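Local coordinates for protein Csc2 (Thermofilum pendens, PDB 4TXD) that probably binds CRISPR RNA as the Cas7-family backbone subunit of a type I-D CRISPR interference complex, and carries a bound zinc ion, at residues Arg52-Phe57 with Arg244-Asp249; Arg103-Leu108 with Val256-Ser261; Phe167-Thr172 with Arg349-Phe354; Cys171-Ala176 with Thr195-Asp200. All coordinates share one frame; numbering follows the deposited sequence. Where two conformers were deposited one is given.

Contact 1 of 4, residues Arg52-Phe57 with Arg244-Asp249; sequences RIEVVF and RAELVD
Four charged side chains, Arg-52, Glu-54, Arg-244 and Glu-246, join in a salt-bridge network on one face of this antiparallel strand pair. The strands are neighbours near the middle of the RRM-like sheet of the Cas7 fold. Glu-246 sits between two arginines. Its OE1 takes NH1 of Arg-52 at 2.8 Å on the syn side, and the guanidinium and carboxylate planes stand 86° apart. Its OE2 is gripped by both NH1 and NH2 of Arg-244, end-on. The NH1 of Arg-244 also reaches OE2 of Glu-54 at 2.8 Å, on the anti side, through a rather bent bond. The extended chain of Arg-244 carries the guanidinium forward along its strand, and the bend at chi3 turns it toward Glu-246, with NH1 between the two carboxylates and NE paired with Asp-200. A glutamine in place of Glu-246 would probably leave Arg-52 without its salt-bridge mate and Arg-244 with one acid fewer to balance it. Glu-54 also meets Ser-292 and the backbone N of Thr-293, so the network extends into the loop after strand 277-288. Two hydrogen-bonded pairs, Ile-53 with Leu-247 and Val-55 with Ala-245, fix the register. The N of Val-55 gives the straightest of their four bonds, 2.8 Å to the O of Ala-245 at 170°. The opposite face is apolar and packs on helix 252-263. There CG1 of Val-55 stands between the backbone N and the carbonyl carbon (chi1 56°) and meets CB of Ala-245 at 3.5 Å and CD1 of Leu-247 at 3.7 Å.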
loop_
_atom_site.group_PDB
_atom_site.type_symbol
_atom_site.label_atom_id
_atom_site.label_comp_id
_atom_site.label_asym_id
_atom_site.label_seq_id
_atom_site.Cartn_x
_atom_site.Cartn_y
_atom_site.Cartn_z
ATOM N N ARG A 52 15.511 3.294 3.442
ATOM C CA ARG A 52 14.072 3.232 3.287
ATOM C C ARG A 52 13.550 4.622 2.987
ATOM O O ARG A 52 14.206 5.629 3.279
ATOM C CB ARG A 52 13.417 2.677 4.561
ATOM C CG ARG A 52 13.554 3.605 5.767
ATOM C CD ARG A 52 13.273 2.885 7.071
ATOM N NE ARG A 52 14.448 2.186 7.574
ATOM C CZ ARG A 52 14.400 1.146 8.402
ATOM N NH1 ARG A 52 13.227 0.662 8.800
ATOM N NH2 ARG A 52 15.524 0.576 8.817
ATOM N N ILE A 53 12.369 4.666 2.390
ATOM C CA ILE A 53 11.660 5.909 2.201
ATOM C C ILE A 53 10.405 5.884 3.076
ATOM O O ILE A 53 9.544 5.015 2.917
ATOM C CB ILE A 53 11.303 6.111 0.739
ATOM C CG1 ILE A 53 12.602 6.165 -0.089
ATOM C CG2 ILE A 53 10.447 7.374 0.554
ATOM C CD1 ILE A 53 12.377 6.248 -1.580
ATOM N N GLU A 54 10.337 6.805 4.029
ATOM C CA GLU A 54 9.120 7.016 4.815
ATOM C C GLU A 54 8.107 7.872 4.068
ATOM O O GLU A 54 8.465 8.911 3.507
ATOM C CB GLU A 54 9.434 7.697 6.143
ATOM C CG GLU A 54 10.128 6.856 7.168
ATOM C CD GLU A 54 10.498 7.678 8.376
ATOM O OE1 GLU A 54 11.442 8.486 8.263
ATOM O OE2 GLU A 54 9.845 7.529 9.431
ATOM N N VAL A 55 6.844 7.450 4.065
ATOM C CA VAL A 55 5.777 8.301 3.560
ATOM C C VAL A 55 4.718 8.522 4.653
ATOM O O VAL A 55 4.243 7.569 5.280
ATOM C CB VAL A 55 5.130 7.716 2.281
ATOM C CG1 VAL A 55 4.625 6.322 2.511
ATOM C CG2 VAL A 55 4.008 8.606 1.800
ATOM N N VAL A 56 4.393 9.787 4.912
ATOM C CA VAL A 56 3.380 10.131 5.915
ATOM C C VAL A 56 2.178 10.692 5.195
ATOM O O VAL A 56 2.317 11.508 4.271
ATOM C CB VAL A 56 3.911 11.143 6.957
ATOM C CG1 VAL A 56 2.788 11.636 7.883
ATOM C CG2 VAL A 56 5.017 10.514 7.780
ATOM N N PHE A 57 0.996 10.247 5.604
ATOM C CA PHE A 57 -0.218 10.588 4.912
ATOM C C PHE A 57 -1.402 10.722 5.864
ATOM O O PHE A 57 -1.336 10.320 7.030
ATOM C CB PHE A 57 -0.521 9.545 3.813
ATOM C CG PHE A 57 -0.679 8.122 4.325
ATOM C CD1 PHE A 57 0.434 7.304 4.531
ATOM C CD2 PHE A 57 -1.942 7.595 4.557
ATOM C CE1 PHE A 57 0.278 5.985 4.997
ATOM C CE2 PHE A 57 -2.110 6.279 5.021
ATOM C CZ PHE A 57 -0.992 5.474 5.235
ATOM N N ARG A 244 1.508 6.146 8.190
ATOM C CA ARG A 244 2.906 6.140 7.770
ATOM C C ARG A 244 3.215 4.792 7.127
ATOM O O ARG A 244 2.740 3.746 7.593
ATOM C CB ARG A 244 3.848 6.390 8.953
ATOM C CG ARG A 244 5.336 6.542 8.571
ATOM C CD ARG A 244 6.231 6.565 9.808
ATOM N NE ARG A 244 6.424 5.214 10.326
ATOM C CZ ARG A 244 7.534 4.499 10.181
ATOM N NH1 ARG A 244 8.599 5.017 9.564
ATOM N NH2 ARG A 244 7.587 3.271 10.679
ATOM N N ALA A 245 4.008 4.821 6.059
ATOM C CA ALA A 245 4.498 3.596 5.441
ATOM C C ALA A 245 5.992 3.697 5.180
ATOM O O ALA A 245 6.532 4.794 5.003
ATOM C CB ALA A 245 3.743 3.300 4.151
ATOM N N GLU A 246 6.664 2.549 5.208
ATOM C CA GLU A 246 8.067 2.480 4.807
ATOM C C GLU A 246 8.182 1.720 3.483
ATOM O O GLU A 246 7.659 0.611 3.340
ATOM C CB GLU A 246 8.916 1.819 5.897
ATOM C CG GLU A 246 9.119 2.715 7.108
ATOM C CD GLU A 246 10.041 2.094 8.140
ATOM O OE1 GLU A 246 10.653 1.044 7.840
ATOM O OE2 GLU A 246 10.146 2.650 9.254
ATOM N N LEU A 247 8.830 2.352 2.511
ATOM C CA LEU A 247 8.960 1.815 1.157
ATOM C C LEU A 247 10.427 1.475 0.935
ATOM O O LEU A 247 11.279 2.348 1.034
ATOM C CB LEU A 247 8.470 2.824 0.109
ATOM C CG LEU A 247 6.959 2.923 -0.125
ATOM C CD1 LEU A 247 6.185 3.209 1.161
ATOM C CD2 LEU A 247 6.643 3.986 -1.184
ATOM N N VAL A 248 10.725 0.204 0.683
ATOM C CA VAL A 248 12.119 -0.228 0.566
ATOM C C VAL A 248 12.388 -0.940 -0.761
ATOM O O VAL A 248 11.524 -1.646 -1.281
ATOM C CB VAL A 248 12.528 -1.174 1.737
ATOM C CG1 VAL A 248 12.452 -0.447 3.066
ATOM C CG2 VAL A 248 11.639 -2.389 1.774
ATOM N N ASP A 249 13.585 -0.730 -1.303
ATOM C CA ASP A 249 14.056 -1.430 -2.500
ATOM C C ASP A 249 13.118 -1.302 -3.692
ATOM O O ASP A 249 12.999 -2.223 -4.503
ATOM C CB ASP A 249 14.299 -2.908 -2.175
ATOM C CG ASP A 249 15.397 -3.092 -1.157
ATOM O OD1 ASP A 249 16.355 -2.291 -1.188
ATOM O OD2 ASP A 249 15.301 -4.011 -0.318
#

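Contact 2 of 4, residues Arg103-Leu108 with Val256-Ser261; sequences RQMLQL and VATLYS
Met-105 lies against Ser-261 where two helices of the Cas7 fold, 94-115 and 252-263, cross steeply in the core. Their local axes pass 9.5 Å apart at 107°. The CB of Met-105 sits 3.3 Å from OG of Ser-261. With CG anti to the backbone N (chi1 179°) and SD anti to CA, the chain runs out straight past this hydroxyl. CG is still near OG, and SD lies against the backbone of Pro-169 and His-170. A bend at chi3 (-71°) then brings CE back toward helix 252-263. CE meets OG of Ser-261 again, at 3.6 Å, and OG1 of Thr-258 and CB of Ala-257 lie slightly farther off. Ile-173 and Phe-174 also touch this methyl group, so Met-105 fills a place shared by three helices. The serine hydroxyl is turned back into its own helix. It donates to O of Ala-257 at 2.9 Å, and that oxygen takes the N of Ser-261 from the other face of its plane. Beside this, CG of Gln-104 rests 3.2 Å from O of Ser-261. At the far end, CD1 of Leu-108 approaches the Tyr-260 ring, 3.7 Å from CD2, while the tyrosine OH bonds to ND1 of His-337.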
loop_
_atom_site.group_PDB
_atom_site.type_symbol
_atom_site.label_atom_id
_atom_site.label_comp_id
_atom_site.label_asym_id
_atom_site.label_seq_id
_atom_site.Cartn_x
_atom_site.Cartn_y
_atom_site.Cartn_z
ATOM N N ARG A 103 -5.547 -3.567 -3.393
ATOM C CA ARG A 103 -6.768 -3.674 -4.182
ATOM C C ARG A 103 -6.935 -2.463 -5.116
ATOM O O ARG A 103 -7.399 -2.600 -6.258
ATOM C CB ARG A 103 -7.983 -3.826 -3.256
ATOM C CG ARG A 103 -9.204 -4.427 -3.923
ATOM C CD ARG A 103 -10.103 -3.353 -4.480
ATOM N NE ARG A 103 -11.135 -3.886 -5.367
ATOM C CZ ARG A 103 -10.969 -4.086 -6.670
ATOM N NH1 ARG A 103 -9.803 -3.810 -7.242
ATOM N NH2 ARG A 103 -11.968 -4.564 -7.401
ATOM N N GLN A 104 -6.545 -1.286 -4.638
ATOM C CA GLN A 104 -6.581 -0.086 -5.467
ATOM C C GLN A 104 -5.558 -0.159 -6.616
ATOM O O GLN A 104 -5.878 0.156 -7.768
ATOM C CB GLN A 104 -6.342 1.168 -4.615
ATOM C CG GLN A 104 -6.265 2.492 -5.407
ATOM C CD GLN A 104 -7.545 2.839 -6.180
ATOM O OE1 GLN A 104 -8.593 2.208 -6.017
ATOM N NE2 GLN A 104 -7.449 3.852 -7.036
ATOM N N MET A 105 -4.333 -0.575 -6.318
ATOM C CA MET A 105 -3.335 -0.710 -7.381
ATOM C C MET A 105 -3.813 -1.690 -8.438
ATOM O O MET A 105 -3.630 -1.466 -9.642
ATOM C CB MET A 105 -1.975 -1.164 -6.833
ATOM C CG MET A 105 -0.937 -1.340 -7.964
ATOM S SD MET A 105 0.733 -1.764 -7.438
ATOM C CE MET A 105 1.252 -0.227 -6.685
ATOM N N LEU A 106 -4.459 -2.741 -7.996
ATOM C CA LEU A 106 -5.003 -3.723 -8.878
ATOM C C LEU A 106 -6.087 -3.130 -9.786
ATOM O O LEU A 106 -6.174 -3.450 -10.954
ATOM C CB LEU A 106 -5.525 -4.898 -8.092
ATOM C CG LEU A 106 -6.215 -5.957 -8.904
ATOM C CD1 LEU A 106 -5.430 -6.320 -10.145
ATOM C CD2 LEU A 106 -6.588 -7.179 -8.116
ATOM N N GLN A 107 -6.898 -2.251 -9.224
ATOM C CA GLN A 107 -7.979 -1.647 -10.010
ATOM C C GLN A 107 -7.372 -0.686 -11.027
ATOM O O GLN A 107 -7.827 -0.613 -12.170
ATOM C CB GLN A 107 -8.999 -0.946 -9.098
ATOM C CG GLN A 107 -10.290 -0.493 -9.805
ATOM C CD GLN A 107 -11.017 -1.626 -10.518
ATOM O OE1 GLN A 107 -11.028 -2.776 -10.061
ATOM N NE2 GLN A 107 -11.622 -1.304 -11.658
ATOM N N LEU A 108 -6.326 0.030 -10.624
ATOM C CA LEU A 108 -5.632 0.932 -11.524
ATOM C C LEU A 108 -4.984 0.132 -12.656
ATOM O O LEU A 108 -5.006 0.567 -13.808
ATOM C CB LEU A 108 -4.590 1.764 -10.773
ATOM C CG LEU A 108 -5.177 2.760 -9.755
ATOM C CD1 LEU A 108 -4.075 3.422 -8.973
ATOM C CD2 LEU A 108 -6.018 3.823 -10.464
ATOM N N VAL A 256 6.419 5.664 -7.324
ATOM C CA VAL A 256 5.409 6.627 -7.740
ATOM C C VAL A 256 4.043 5.978 -7.838
ATOM O O VAL A 256 3.048 6.560 -7.394
ATOM C CB VAL A 256 5.771 7.291 -9.082
ATOM C CG1 VAL A 256 4.616 8.190 -9.551
ATOM C CG2 VAL A 256 7.062 8.088 -8.923
ATOM N N ALA A 257 3.981 4.768 -8.393
ATOM C CA ALA A 257 2.703 4.060 -8.479
ATOM C C ALA A 257 2.151 3.721 -7.088
ATOM O O ALA A 257 0.935 3.685 -6.889
ATOM C CB ALA A 257 2.843 2.784 -9.314
ATOM N N THR A 258 3.043 3.465 -6.135
ATOM C CA THR A 258 2.589 3.152 -4.783
ATOM C C THR A 258 1.988 4.413 -4.152
ATOM O O THR A 258 0.881 4.373 -3.616
ATOM C CB THR A 258 3.739 2.578 -3.933
ATOM O OG1 THR A 258 4.113 1.314 -4.489
ATOM C CG2 THR A 258 3.315 2.364 -2.475
ATOM N N LEU A 259 2.704 5.534 -4.256
ATOM C CA LEU A 259 2.182 6.818 -3.772
ATOM C C LEU A 259 0.829 7.122 -4.404
ATOM O O LEU A 259 -0.108 7.543 -3.735
ATOM C CB LEU A 259 3.167 7.956 -4.066
ATOM C CG LEU A 259 4.513 7.888 -3.343
ATOM C CD1 LEU A 259 5.392 9.069 -3.737
ATOM C CD2 LEU A 259 4.319 7.856 -1.846
ATOM N N TYR A 260 0.725 6.873 -5.699
ATOM C CA TYR A 260 -0.492 7.160 -6.454
ATOM C C TYR A 260 -1.651 6.236 -6.091
ATOM O O TYR A 260 -2.810 6.652 -6.082
ATOM C CB TYR A 260 -0.185 7.066 -7.954
ATOM C CG TYR A 260 -1.316 7.408 -8.892
ATOM C CD1 TYR A 260 -1.650 8.737 -9.162
ATOM C CD2 TYR A 260 -2.025 6.406 -9.547
ATOM C CE1 TYR A 260 -2.672 9.047 -10.043
ATOM C CE2 TYR A 260 -3.041 6.710 -10.436
ATOM C CZ TYR A 260 -3.359 8.032 -10.679
ATOM O OH TYR A 260 -4.371 8.326 -11.558
ATOM N N SER A 261 -1.352 4.974 -5.795
ATOM C CA SER A 261 -2.405 4.055 -5.384
ATOM C C SER A 261 -3.006 4.518 -4.055
ATOM O O SER A 261 -4.217 4.456 -3.853
ATOM C CB SER A 261 -1.865 2.625 -5.253
ATOM O OG SER A 261 -1.506 2.093 -6.531
#

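Contact 3 of 4, residues Phe167-Thr172 with Arg349-Phe354; sequences FCPHCT and RSSIDF. With ZN (zinc ion), chain B.
Ser-351 carries the polar part of the contact. Its OG donates to O of Phe-167 at 2.7 Å, coming from above the carbonyl plane. OG1 of Thr-172 is hydrogen-bonded to the same OG at 2.9 Å. Chi1 of Ser-351 (-168°) sets OG opposite the backbone N, which points it off helix 343-365 and into the turn that starts helix 169-174. One buried hydroxyl thus ties the residue before the turn to the first turn of the helix.

The apolar contacts lie around it. CG of Pro-169 packs on CB of Ser-351 at 3.8 Å. CB and CG2 of Thr-172 pack on CD2 of Phe-354, with CB at 3.8 Å, the side chains running oppositely. Phe-167 and Ile-352 run alongside each other in the same direction and meet through CD1 and CD1 at 4.1 Å.

Metal bonds hold the other side of the turn. SG of Cys-168 binds the zinc ion at 2.2 Å and SG of Cys-171 at 2.4 Å. Cys-168 is also the N-cap, and its SG accepts a weak bond from N of Cys-171. Cys-146 and Asp-165 complete the site. The arrangement is a CxxC zinc-binding motif at a helix N terminus, in a three-cysteine, one-aspartate site backed by a long helix.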
loop_
_atom_site.group_PDB
_atom_site.type_symbol
_atom_site.label_atom_id
_atom_site.label_comp_id
_atom_site.label_asym_id
_atom_site.label_seq_id
_atom_site.Cartn_x
_atom_site.Cartn_y
_atom_site.Cartn_z
ATOM N N PHE A 167 3.445 -12.124 -10.808
ATOM C CA PHE A 167 4.367 -11.288 -11.530
ATOM C C PHE A 167 3.908 -9.859 -11.813
ATOM O O PHE A 167 4.663 -9.079 -12.250
ATOM C CB PHE A 167 4.837 -11.964 -12.808
ATOM C CG PHE A 167 3.770 -12.148 -13.825
ATOM C CD1 PHE A 167 3.454 -11.144 -14.676
ATOM C CD2 PHE A 167 3.086 -13.304 -13.918
ATOM C CE1 PHE A 167 2.479 -11.301 -15.611
ATOM C CE2 PHE A 167 2.103 -13.474 -14.848
ATOM C CZ PHE A 167 1.793 -12.463 -15.700
ATOM N N CYS A 168 2.657 -9.565 -11.541
ATOM C CA CYS A 168 2.148 -8.235 -11.728
ATOM C C CYS A 168 2.608 -7.291 -10.636
ATOM O O CYS A 168 3.076 -7.694 -9.628
ATOM C CB CYS A 168 0.644 -8.250 -11.864
ATOM S SG CYS A 168 -0.263 -8.156 -10.332
ATOM N N PRO A 169 2.472 -5.941 -10.978
ATOM C CA PRO A 169 2.969 -5.019 -9.964
ATOM C C PRO A 169 2.393 -5.182 -8.554
ATOM O O PRO A 169 3.101 -4.998 -7.638
ATOM C CB PRO A 169 2.599 -3.657 -10.520
ATOM C CG PRO A 169 2.709 -3.805 -11.978
ATOM C CD PRO A 169 2.035 -5.082 -12.190
ATOM N N HIS A 170 1.140 -5.516 -8.405
ATOM C CA HIS A 170 0.618 -5.629 -7.069
ATOM C C HIS A 170 1.183 -6.850 -6.367
ATOM O O HIS A 170 1.469 -6.791 -5.230
ATOM C CB HIS A 170 -0.904 -5.522 -7.003
ATOM C CG HIS A 170 -1.611 -6.821 -6.947
ATOM N ND1 HIS A 170 -1.691 -7.572 -5.805
ATOM C CD2 HIS A 170 -2.269 -7.512 -7.895
ATOM C CE1 HIS A 170 -2.371 -8.667 -6.048
ATOM N NE2 HIS A 170 -2.727 -8.659 -7.313
ATOM N N CYS A 171 1.388 -7.922 -7.096
ATOM C CA CYS A 171 2.019 -9.094 -6.521
ATOM C C CYS A 171 3.449 -8.850 -6.109
ATOM O O CYS A 171 3.825 -9.196 -5.047
ATOM C CB CYS A 171 1.962 -10.273 -7.472
ATOM S SG CYS A 171 0.371 -11.054 -7.653
ATOM N N THR A 172 4.225 -8.240 -6.972
ATOM C CA THR A 172 5.626 -8.070 -6.711
ATOM C C THR A 172 5.916 -7.014 -5.674
ATOM O O THR A 172 6.868 -7.090 -4.968
ATOM C CB THR A 172 6.425 -7.815 -7.994
ATOM O OG1 THR A 172 6.004 -6.612 -8.589
ATOM C CG2 THR A 172 6.219 -8.928 -8.950
ATOM N N ARG A 349 7.079 -2.852 -16.769
ATOM C CA ARG A 349 8.486 -3.165 -17.060
ATOM C C ARG A 349 9.265 -3.495 -15.785
ATOM O O ARG A 349 10.045 -4.448 -15.746
ATOM C CB ARG A 349 9.187 -2.001 -17.772
ATOM C CG ARG A 349 8.865 -1.829 -19.261
ATOM C CD ARG A 349 9.482 -0.532 -19.814
ATOM N NE ARG A 349 10.901 -0.431 -19.494
ATOM C CZ ARG A 349 11.450 0.524 -18.742
ATOM N NH1 ARG A 349 10.713 1.500 -18.236
ATOM N NH2 ARG A 349 12.752 0.507 -18.502
ATOM N N SER A 350 9.059 -2.691 -14.747
ATOM C CA SER A 350 9.729 -2.896 -13.463
ATOM C C SER A 350 9.283 -4.194 -12.780
ATOM O O SER A 350 10.083 -4.885 -12.136
ATOM C CB SER A 350 9.463 -1.706 -12.540
ATOM O OG SER A 350 10.337 -1.710 -11.435
ATOM N N SER A 351 8.029 -4.544 -12.925
ATOM C CA SER A 351 7.511 -5.697 -12.249
ATOM C C SER A 351 8.032 -6.965 -12.881
ATOM O O SER A 351 8.416 -7.859 -12.208
ATOM C CB SER A 351 5.998 -5.720 -12.245
ATOM O OG SER A 351 5.465 -6.669 -11.389
ATOM N N ILE A 352 8.033 -7.002 -14.201
ATOM C CA ILE A 352 8.494 -8.184 -14.891
ATOM C C ILE A 352 9.992 -8.326 -14.676
ATOM O O ILE A 352 10.484 -9.398 -14.606
ATOM C CB ILE A 352 8.077 -8.184 -16.366
ATOM C CG1 ILE A 352 8.187 -9.567 -16.949
ATOM C CG2 ILE A 352 8.879 -7.172 -17.124
ATOM C CD1 ILE A 352 7.136 -10.491 -16.417
ATOM N N ASP A 353 10.675 -7.216 -14.520
ATOM C CA ASP A 353 12.069 -7.223 -14.195
ATOM C C ASP A 353 12.321 -7.906 -12.852
ATOM O O ASP A 353 13.132 -8.777 -12.747
ATOM C CB ASP A 353 12.618 -5.823 -14.163
ATOM C CG ASP A 353 14.087 -5.781 -13.937
ATOM O OD1 ASP A 353 14.820 -6.419 -14.675
ATOM O OD2 ASP A 353 14.504 -5.109 -13.026
ATOM N N PHE A 354 11.588 -7.481 -11.839
ATOM C CA PHE A 354 11.648 -8.123 -10.544
ATOM C C PHE A 354 11.372 -9.622 -10.618
ATOM O O PHE A 354 12.057 -10.406 -10.037
ATOM C CB PHE A 354 10.666 -7.460 -9.586
ATOM C CG PHE A 354 10.752 -7.958 -8.185
ATOM C CD1 PHE A 354 11.564 -7.356 -7.283
ATOM C CD2 PHE A 354 10.021 -9.027 -7.792
ATOM C CE1 PHE A 354 11.631 -7.801 -6.005
ATOM C CE2 PHE A 354 10.090 -9.482 -6.517
ATOM C CZ PHE A 354 10.896 -8.867 -5.625
HETATM ZN ZN ZN B . -0.537 -10.245 -9.706
#

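Contact 4 of 4, residues Cys171-Ala176 with Thr195-Asp200; sequences CTIFGA and TRVRFD. With ZN (zinc ion), chain B.
The carbonyl O of Thr-172 is gripped by NH2 of Arg-196 and by a water, close to the C-terminal end of the short zinc-site helix of this Cas7 fold. NH2 gives a straight bond of 2.8 Å. It arrives from well above the carbonyl plane, yet the oxygen lies within the guanidinium plane. Two waters sit at the same guanidinium edge. One accepts from NE and donates to the O of Thr-172. The other accepts from NH2 and bonds to OG1 of Thr-172, whose main partner is Ser-351 of helix 343-365. The bend at chi3 (-66°) folds the arginine back along the helix end, and its NH1 turns to Glu-254 and the O of Asp-249. A leucine at Arg-196 would probably cost the carbonyl of Thr-172 its arginine donor, leave both waters without their N-H donors, and leave Glu-254 without its positive mate. The backbone N of Arg-196 makes a second bond, 3.0 Å to O of Ile-173 and almost in line with the C=O. The helix end is thus fixed to the start of strand 197-204. Gly-175 leaves the helix with positive phi (100°), which leaves no room for a CB beside the preceding carbonyl O and the N of Thr-195. CB of Thr-195 lies 3.3 Å from O of Phe-174, and its OG1 donates to O of Val-197, two residues on. Apolar groups close the other side. CG2 of Ile-173 lies over the centre of the Phe-174 ring and meets CG2 of Val-197 at 3.6 Å. CE1 of that ring touches CB of Val-197 at 3.8 Å.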
loop_
_atom_site.group_PDB
_atom_site.type_symbol
_atom_site.label_atom_id
_atom_site.label_comp_id
_atom_site.label_asym_id
_atom_site.label_seq_id
_atom_site.Cartn_x
_atom_site.Cartn_y
_atom_site.Cartn_z
ATOM N N CYS A 171 1.388 -7.922 -7.096
ATOM C CA CYS A 171 2.019 -9.094 -6.521
ATOM C C CYS A 171 3.449 -8.850 -6.109
ATOM O O CYS A 171 3.825 -9.196 -5.047
ATOM C CB CYS A 171 1.962 -10.273 -7.472
ATOM S SG CYS A 171 0.371 -11.054 -7.653
ATOM N N THR A 172 4.225 -8.240 -6.972
ATOM C CA THR A 172 5.626 -8.070 -6.711
ATOM C C THR A 172 5.916 -7.014 -5.674
ATOM O O THR A 172 6.868 -7.090 -4.968
ATOM C CB THR A 172 6.425 -7.815 -7.994
ATOM O OG1 THR A 172 6.004 -6.612 -8.589
ATOM C CG2 THR A 172 6.219 -8.928 -8.950
ATOM N N ILE A 173 5.062 -6.024 -5.592
ATOM C CA ILE A 173 5.307 -4.939 -4.651
ATOM C C ILE A 173 4.782 -5.287 -3.255
ATOM O O ILE A 173 5.480 -5.096 -2.256
ATOM C CB ILE A 173 4.649 -3.615 -5.129
ATOM C CG1 ILE A 173 5.404 -3.061 -6.348
ATOM C CG2 ILE A 173 4.659 -2.580 -4.015
ATOM C CD1 ILE A 173 4.644 -1.955 -7.069
ATOM N N PHE A 174 3.555 -5.791 -3.189
ATOM C CA PHE A 174 2.918 -6.030 -1.902
ATOM C C PHE A 174 3.047 -7.476 -1.422
ATOM O O PHE A 174 2.637 -7.806 -0.302
ATOM C CB PHE A 174 1.443 -5.623 -1.964
ATOM C CG PHE A 174 1.248 -4.158 -2.190
ATOM C CD1 PHE A 174 1.451 -3.255 -1.153
ATOM C CD2 PHE A 174 0.881 -3.676 -3.443
ATOM C CE1 PHE A 174 1.282 -1.879 -1.359
ATOM C CE2 PHE A 174 0.705 -2.301 -3.663
ATOM C CZ PHE A 174 0.911 -1.402 -2.623
ATOM N N GLY A 175 3.594 -8.341 -2.274
ATOM C CA GLY A 175 3.885 -9.702 -1.853
ATOM C C GLY A 175 2.906 -10.788 -2.251
ATOM O O GLY A 175 1.747 -10.532 -2.589
ATOM N N ALA A 176 3.381 -12.030 -2.178
ATOM C CA ALA A 176 2.591 -13.185 -2.576
ATOM C C ALA A 176 3.262 -14.463 -2.108
ATOM O O ALA A 176 4.487 -14.513 -1.953
ATOM C CB ALA A 176 2.402 -13.217 -4.104
ATOM N N THR A 195 6.181 -8.073 1.305
ATOM C CA THR A 195 5.898 -6.696 0.883
ATOM C C THR A 195 7.105 -5.756 1.058
ATOM O O THR A 195 7.843 -5.822 2.052
ATOM C CB THR A 195 4.679 -6.114 1.655
ATOM O OG1 THR A 195 4.365 -4.814 1.137
ATOM C CG2 THR A 195 4.971 -6.009 3.165
ATOM N N ARG A 196 7.310 -4.887 0.072
ATOM C CA ARG A 196 8.335 -3.855 0.151
ATOM C C ARG A 196 7.688 -2.536 0.597
ATOM O O ARG A 196 8.332 -1.492 0.652
ATOM C CB ARG A 196 9.053 -3.705 -1.206
ATOM C CG ARG A 196 10.270 -4.655 -1.366
ATOM C CD ARG A 196 10.877 -4.592 -2.784
ATOM N NE ARG A 196 9.932 -5.114 -3.758
ATOM C CZ ARG A 196 9.840 -4.735 -5.029
ATOM N NH1 ARG A 196 10.660 -3.812 -5.529
ATOM N NH2 ARG A 196 8.918 -5.295 -5.794
ATOM N N VAL A 197 6.402 -2.619 0.911
ATOM C CA VAL A 197 5.616 -1.494 1.442
ATOM C C VAL A 197 5.065 -1.915 2.808
ATOM O O VAL A 197 4.136 -2.714 2.883
ATOM C CB VAL A 197 4.451 -1.106 0.494
ATOM C CG1 VAL A 197 3.611 0.055 1.073
ATOM C CG2 VAL A 197 4.989 -0.759 -0.902
ATOM N N ARG A 198 5.683 -1.424 3.880
ATOM C CA ARG A 198 5.286 -1.789 5.236
ATOM C C ARG A 198 4.502 -0.655 5.896
ATOM O O ARG A 198 5.047 0.420 6.119
ATOM C CB ARG A 198 6.512 -2.118 6.088
ATOM C CG ARG A 198 7.205 -3.418 5.731
ATOM C CD ARG A 198 7.640 -4.159 6.994
ATOM N NE ARG A 198 9.086 -4.346 7.081
ATOM C CZ ARG A 198 9.892 -3.643 7.874
ATOM N NH1 ARG A 198 9.403 -2.688 8.656
ATOM N NH2 ARG A 198 11.194 -3.894 7.884
ATOM N N PHE A 199 3.244 -0.904 6.223
ATOM C CA PHE A 199 2.419 0.122 6.868
ATOM C C PHE A 199 2.518 0.087 8.387
ATOM O O PHE A 199 2.482 -0.992 8.985
ATOM C CB PHE A 199 0.945 -0.036 6.491
ATOM C CG PHE A 199 0.616 0.396 5.097
ATOM C CD1 PHE A 199 0.446 1.741 4.792
ATOM C CD2 PHE A 199 0.459 -0.550 4.087
ATOM C CE1 PHE A 199 0.133 2.149 3.496
ATOM C CE2 PHE A 199 0.145 -0.158 2.792
ATOM C CZ PHE A 199 -0.016 1.190 2.489
ATOM N N ASP A 200 2.605 1.267 9.004
ATOM C CA ASP A 200 2.209 1.436 10.407
ATOM C C ASP A 200 0.695 1.256 10.470
ATOM O O ASP A 200 0.021 1.343 9.444
ATOM C CB ASP A 200 2.562 2.834 10.945
ATOM C CG ASP A 200 4.031 3.036 11.199
ATOM O OD1 ASP A 200 4.857 2.171 10.846
ATOM O OD2 ASP A 200 4.358 4.114 11.752
HETATM ZN ZN ZN B . -0.537 -10.245 -9.706
HETATM O O HOH W 1 8.419 -5.211 -8.585
HETATM O O HOH W 2 8.495 -7.301 -2.687
#

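In the fold
From the N terminus, strand 52-61 comes first. Its partner in contact 1 is strand 240-247, and this pairing closes a loop of 186 residues. Helix 94-115 lies within that loop but pairs in contact 2 with helix 252-263, just after the second strand, so contacts 1 and 2 cross. The zinc-site helix 169-174 follows and serves two contacts. Contact 4 closes a short loop to strand 197-204 and lies inside the loops of both contact 1 and contact 2. Contact 3 reaches forward to helix 343-365 and crosses both of them. Together the four tie the central sheet, its packed helices, the zinc site and the C-terminal helix.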